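Local coordinates for protein DNMT2 (Spodoptera frugiperda, PDB 4H0N) that binds S-adenosyl-L-homocysteine and probably methylates cytosine 38 in the anticodon loop of tRNA(Asp), with some cytosine-5 activity on DNA as well, at residues A[21-26]-A[326-331]; A[153-158]-A[320-325]. The protein carries 3 engineered substitutions. One frame throughout, in Å; residues are numbered along the deposited sequence.

Overall arrangement
From the N terminus, the chain runs through strand 4-9 into helix 15-23, whose end and following turn form the first half of contact 1. It then passes through most of the methyltransferase domain, including the connection between strands 141-148 and 161-168 that supplies residues 153-158. Only with the last helix, 321-332, are both loops closed: its N-cap residue and first turn or so complete contact 2, and residues 326-331 complete contact 1. Contact 2 is therefore nested inside contact 1. The centres of the two contacts are about 13 Å apart, and both use this helix, which ties the first helix of the Rossmann-like fold to the loop between those two mutually antiparallel strands.

Contact 1 (A[21-26]-A[326-331]); sequences KESGLD and ELLKIL
Ser23 and Lys329 bring the two backbones closest, with 6.2 Å between their CA atoms, where the C-terminal end of helix 15-23 and the turn after it lie against helix 321-332. No hydrogen bond crosses here; the join is made by van der Waals packing. Ser23 presents its CB to CB of Leu328, 4.2 Å away, while its hydroxyl is occupied within its own turn. OG accepts from Leu25 N at 3.3 Å, an ST turn, and is also hydrogen-bonded to Trp20 O. Between Ser23 and Leu25, Gly24 takes a positive phi of 82°, which ends the helical course and carries the chain on to Leu25. That leucine sets CD2 over the backbone of the facing helix, 3.7 Å from Leu328 O, and also touches Phe332, farther along the same helix. On the outer side Lys329 lies alongside the turn: CG stands beside its own backbone N (chi1 -67°), and the chain runs out extended until CE passes 4.1 Å from Ser23 O. Its NZ forms a salt bridge with OE2 of Glu326 at 3.4 Å, one turn back on the same helix, though the hydrogen bond in it is weak. On the sheet side Leu328 and Leu331 pack on Leu116, so helix 321-332 rests on strand 114-119 of the central sheet, beside the end of helix 15-23.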
loop_
_atom_site.group_PDB
_atom_site.type_symbol
_atom_site.label_atom_id
_atom_site.label_comp_id
_atom_site.label_asym_id
_atom_site.label_seq_id
_atom_site.Cartn_x
_atom_site.Cartn_y
_atom_site.Cartn_z
ATOM N N LYS A 21 -13.624 -3.333 -6.529
ATOM C CA LYS A 21 -14.990 -2.865 -6.338
ATOM C C LYS A 21 -15.138 -1.426 -6.794
ATOM O O LYS A 21 -16.078 -1.089 -7.505
ATOM C CB LYS A 21 -15.406 -2.987 -4.872
ATOM C CG LYS A 21 -15.737 -4.400 -4.435
ATOM C CD LYS A 21 -16.192 -4.432 -2.978
ATOM C CE LYS A 21 -16.509 -5.854 -2.524
ATOM N NZ LYS A 21 -17.157 -5.885 -1.179
ATOM N N GLU A 22 -14.201 -0.580 -6.381
ATOM C CA GLU A 22 -14.262 0.837 -6.709
ATOM C C GLU A 22 -14.219 1.098 -8.215
ATOM O O GLU A 22 -14.718 2.119 -8.681
ATOM C CB GLU A 22 -13.144 1.602 -5.996
ATOM C CG GLU A 22 -13.626 2.468 -4.846
ATOM C CD GLU A 22 -14.124 3.831 -5.303
ATOM O OE1 GLU A 22 -15.268 4.196 -4.959
ATOM O OE2 GLU A 22 -13.366 4.543 -5.996
ATOM N N SER A 23 -13.642 0.166 -8.970
ATOM C CA SER A 23 -13.482 0.330 -10.417
ATOM C C SER A 23 -14.795 0.193 -11.173
ATOM O O SER A 23 -14.949 0.750 -12.260
ATOM C CB SER A 23 -12.459 -0.675 -10.969
ATOM O OG SER A 23 -12.928 -2.012 -10.870
ATOM N N GLY A 24 -15.733 -0.557 -10.599
ATOM C CA GLY A 24 -17.026 -0.797 -11.223
ATOM C C GLY A 24 -16.969 -1.916 -12.245
ATOM O O GLY A 24 -17.925 -2.155 -12.979
ATOM N N LEU A 25 -15.838 -2.609 -12.283
ATOM C CA LEU A 25 -15.597 -3.646 -13.280
ATOM C C LEU A 25 -16.311 -4.952 -12.948
ATOM O O LEU A 25 -16.556 -5.264 -11.781
ATOM C CB LEU A 25 -14.095 -3.893 -13.436
ATOM C CG LEU A 25 -13.383 -3.086 -14.518
ATOM C CD1 LEU A 25 -13.859 -1.641 -14.526
ATOM C CD2 LEU A 25 -11.884 -3.149 -14.309
ATOM N N ASP A 26 -16.637 -5.715 -13.988
ATOM C CA ASP A 26 -17.373 -6.959 -13.820
ATOM C C ASP A 26 -16.430 -8.119 -13.512
ATOM O O ASP A 26 -15.689 -8.573 -14.386
ATOM C CB ASP A 26 -18.199 -7.260 -15.069
ATOM C CG ASP A 26 -19.344 -8.210 -14.792
ATOM O OD1 ASP A 26 -19.746 -8.326 -13.615
ATOM O OD2 ASP A 26 -19.849 -8.833 -15.749
ATOM N N GLU A 326 -8.004 3.277 -10.369
ATOM C CA GLU A 326 -7.752 4.049 -11.584
ATOM C C GLU A 326 -6.912 3.305 -12.621
ATOM O O GLU A 326 -7.123 3.471 -13.820
ATOM C CB GLU A 326 -7.129 5.406 -11.250
ATOM C CG GLU A 326 -8.084 6.346 -10.533
ATOM C CD GLU A 326 -9.363 6.592 -11.319
ATOM O OE1 GLU A 326 -9.280 6.925 -12.523
ATOM O OE2 GLU A 326 -10.457 6.441 -10.734
ATOM N N LEU A 327 -5.961 2.493 -12.166
ATOM C CA LEU A 327 -5.131 1.707 -13.077
ATOM C C LEU A 327 -5.928 0.538 -13.645
ATOM O O LEU A 327 -5.770 0.176 -14.814
ATOM C CB LEU A 327 -3.874 1.195 -12.371
ATOM C CG LEU A 327 -2.801 2.215 -11.988
ATOM C CD1 LEU A 327 -1.762 1.574 -11.097
ATOM C CD2 LEU A 327 -2.144 2.803 -13.218
ATOM N N LEU A 328 -6.787 -0.047 -12.812
ATOM C CA LEU A 328 -7.691 -1.105 -13.262
ATOM C C LEU A 328 -8.591 -0.624 -14.398
ATOM O O LEU A 328 -8.811 -1.356 -15.363
ATOM C CB LEU A 328 -8.531 -1.652 -12.103
ATOM C CG LEU A 328 -7.828 -2.606 -11.132
ATOM C CD1 LEU A 328 -8.708 -2.893 -9.927
ATOM C CD2 LEU A 328 -7.456 -3.895 -11.830
ATOM N N LYS A 329 -9.101 0.602 -14.288
ATOM C CA LYS A 329 -9.887 1.194 -15.372
ATOM C C LYS A 329 -9.068 1.277 -16.654
ATOM O O LYS A 329 -9.554 0.944 -17.735
ATOM C CB LYS A 329 -10.398 2.586 -14.996
ATOM C CG LYS A 329 -11.424 2.579 -13.887
ATOM C CD LYS A 329 -11.775 3.987 -13.447
ATOM C CE LYS A 329 -12.464 3.964 -12.099
ATOM N NZ LYS A 329 -13.345 5.146 -11.908
ATOM N N ILE A 330 -7.823 1.714 -16.524
ATOM C CA ILE A 330 -6.940 1.845 -17.672
ATOM C C ILE A 330 -6.596 0.477 -18.263
ATOM O O ILE A 330 -6.674 0.275 -19.477
ATOM C CB ILE A 330 -5.662 2.608 -17.285
ATOM C CG1 ILE A 330 -5.986 4.087 -17.083
ATOM C CG2 ILE A 330 -4.586 2.444 -18.340
ATOM C CD1 ILE A 330 -4.832 4.897 -16.576
ATOM N N LEU A 331 -6.241 -0.463 -17.393
ATOM C CA LEU A 331 -5.849 -1.804 -17.810
ATOM C C LEU A 331 -6.939 -2.532 -18.604
ATOM O O LEU A 331 -6.640 -3.338 -19.488
ATOM C CB LEU A 331 -5.447 -2.635 -16.587
ATOM C CG LEU A 331 -5.029 -4.095 -16.817
ATOM C CD1 LEU A 331 -3.896 -4.190 -17.833
ATOM C CD2 LEU A 331 -4.638 -4.768 -15.509
#

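Contact 2 (A[153-158]-A[320-325]); sequences VGVPNS and NVKVIS
OD1 of Asn320, whose amide nitrogen faces Val155, is gripped by two backbone N-H groups of the helix that starts next to it. The bond from Val323 N to OD1 is 3.0 Å long and fairly straight, 161° at the hydrogen, with the donor tilted 18° from the carbonyl plane; the one from Lys322 N is bent and weak. This is an N-cap. It holds the amide so that ND2 meets CG1 of Val155 at 4.0 Å. Lys322 bends at chi2 (129°) and runs past both valines of the loop in the opposite direction, its CG 3.6 Å from CG1 of Val153 and its CE 4.1 Å from CG2 of Val155. The other branch of Val153 reaches CG2 of Val323 at 3.9 Å. Past Val155 the loop turns sharply at Pro156, the centre of an inverse gamma turn closed by Asn157 N to Val155 O. The bound S-adenosyl-L-homocysteine lies about 10 Å from the Asn320 side chain. Phe189 touches Val153 and Cys295 touches Val155, while on its other faces helix 321-332 sets Val321 and Ile324 against helix 15-23 and Ile324 also on strand 114-119.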
loop_
_atom_site.group_PDB
_atom_site.type_symbol
_atom_site.label_atom_id
_atom_site.label_comp_id
_atom_site.label_asym_id
_atom_site.label_seq_id
_atom_site.Cartn_x
_atom_site.Cartn_y
_atom_site.Cartn_z
ATOM N N VAL A 153 -3.407 11.807 -7.719
ATOM C CA VAL A 153 -4.774 11.306 -7.860
ATOM C C VAL A 153 -5.724 12.038 -6.883
ATOM O O VAL A 153 -6.773 11.523 -6.494
ATOM C CB VAL A 153 -4.815 9.757 -7.677
ATOM C CG1 VAL A 153 -6.117 9.162 -8.179
ATOM C CG2 VAL A 153 -3.666 9.121 -8.434
ATOM N N GLY A 154 -5.348 13.249 -6.489
ATOM C CA GLY A 154 -6.203 14.065 -5.642
ATOM C C GLY A 154 -6.344 13.579 -4.209
ATOM O O GLY A 154 -7.280 13.960 -3.506
ATOM N N VAL A 155 -5.412 12.741 -3.770
ATOM C CA VAL A 155 -5.424 12.226 -2.407
ATOM C C VAL A 155 -4.261 12.814 -1.614
ATOM O O VAL A 155 -3.114 12.733 -2.046
ATOM C CB VAL A 155 -5.344 10.693 -2.406
ATOM C CG1 VAL A 155 -5.456 10.149 -0.991
ATOM C CG2 VAL A 155 -6.439 10.116 -3.293
ATOM N N PRO A 156 -4.555 13.420 -0.452
ATOM C CA PRO A 156 -3.549 14.145 0.335
ATOM C C PRO A 156 -2.605 13.213 1.083
ATOM O O PRO A 156 -2.643 13.152 2.309
ATOM C CB PRO A 156 -4.396 14.944 1.329
ATOM C CG PRO A 156 -5.614 14.118 1.515
ATOM C CD PRO A 156 -5.884 13.457 0.185
ATOM N N ASN A 157 -1.762 12.508 0.339
ATOM C CA ASN A 157 -0.816 11.574 0.930
ATOM C C ASN A 157 0.253 11.169 -0.075
ATOM O O ASN A 157 -0.029 10.995 -1.264
ATOM C CB ASN A 157 -1.544 10.336 1.469
ATOM C CG ASN A 157 -0.598 9.318 2.076
ATOM O OD1 ASN A 157 -0.356 8.258 1.502
ATOM N ND2 ASN A 157 -0.051 9.640 3.238
ATOM N N SER A 158 1.485 11.040 0.408
ATOM C CA SER A 158 2.583 10.556 -0.414
ATOM C C SER A 158 2.727 9.047 -0.268
ATOM O O SER A 158 2.693 8.514 0.838
ATOM C CB SER A 158 3.896 11.246 -0.040
ATOM O OG SER A 158 3.880 12.610 -0.414
ATOM N N ASN A 320 -2.940 1.941 -1.738
ATOM C CA ASN A 320 -3.946 2.986 -1.884
ATOM C C ASN A 320 -5.028 2.483 -2.832
ATOM O O ASN A 320 -4.777 2.272 -4.015
ATOM C CB ASN A 320 -3.350 4.291 -2.403
ATOM C CG ASN A 320 -4.396 5.391 -2.540
ATOM O OD1 ASN A 320 -5.219 5.376 -3.461
ATOM N ND2 ASN A 320 -4.370 6.350 -1.621
ATOM N N VAL A 321 -6.226 2.287 -2.299
ATOM C CA VAL A 321 -7.329 1.715 -3.057
ATOM C C VAL A 321 -7.699 2.543 -4.295
ATOM O O VAL A 321 -8.085 1.993 -5.324
ATOM C CB VAL A 321 -8.557 1.471 -2.135
ATOM C CG1 VAL A 321 -9.807 1.158 -2.932
ATOM C CG2 VAL A 321 -8.256 0.351 -1.156
ATOM N N LYS A 322 -7.546 3.859 -4.207
ATOM C CA LYS A 322 -7.945 4.742 -5.304
ATOM C C LYS A 322 -7.044 4.636 -6.528
ATOM O O LYS A 322 -7.525 4.523 -7.654
ATOM C CB LYS A 322 -8.013 6.190 -4.827
ATOM C CG LYS A 322 -8.159 7.205 -5.937
ATOM C CD LYS A 322 -9.316 8.134 -5.657
ATOM C CE LYS A 322 -9.121 9.466 -6.361
ATOM N NZ LYS A 322 -10.376 10.259 -6.465
ATOM N N VAL A 323 -5.737 4.677 -6.308
ATOM C CA VAL A 323 -4.783 4.596 -7.405
ATOM C C VAL A 323 -4.954 3.304 -8.207
ATOM O O VAL A 323 -4.928 3.323 -9.440
ATOM C CB VAL A 323 -3.334 4.710 -6.897
ATOM C CG1 VAL A 323 -2.349 4.567 -8.044
ATOM C CG2 VAL A 323 -3.132 6.037 -6.185
ATOM N N ILE A 324 -5.150 2.190 -7.511
ATOM C CA ILE A 324 -5.279 0.898 -8.182
ATOM C C ILE A 324 -6.579 0.809 -8.975
ATOM O O ILE A 324 -6.613 0.263 -10.082
ATOM C CB ILE A 324 -5.179 -0.268 -7.184
ATOM C CG1 ILE A 324 -3.781 -0.305 -6.581
ATOM C CG2 ILE A 324 -5.487 -1.598 -7.857
ATOM C CD1 ILE A 324 -3.596 -1.426 -5.647
ATOM N N SER A 325 -7.640 1.363 -8.404
ATOM C CA SER A 325 -8.920 1.431 -9.081
ATOM C C SER A 325 -8.765 2.188 -10.400
ATOM O O SER A 325 -9.304 1.781 -11.436
ATOM C CB SER A 325 -9.948 2.110 -8.182
ATOM O OG SER A 325 -11.249 2.012 -8.731
#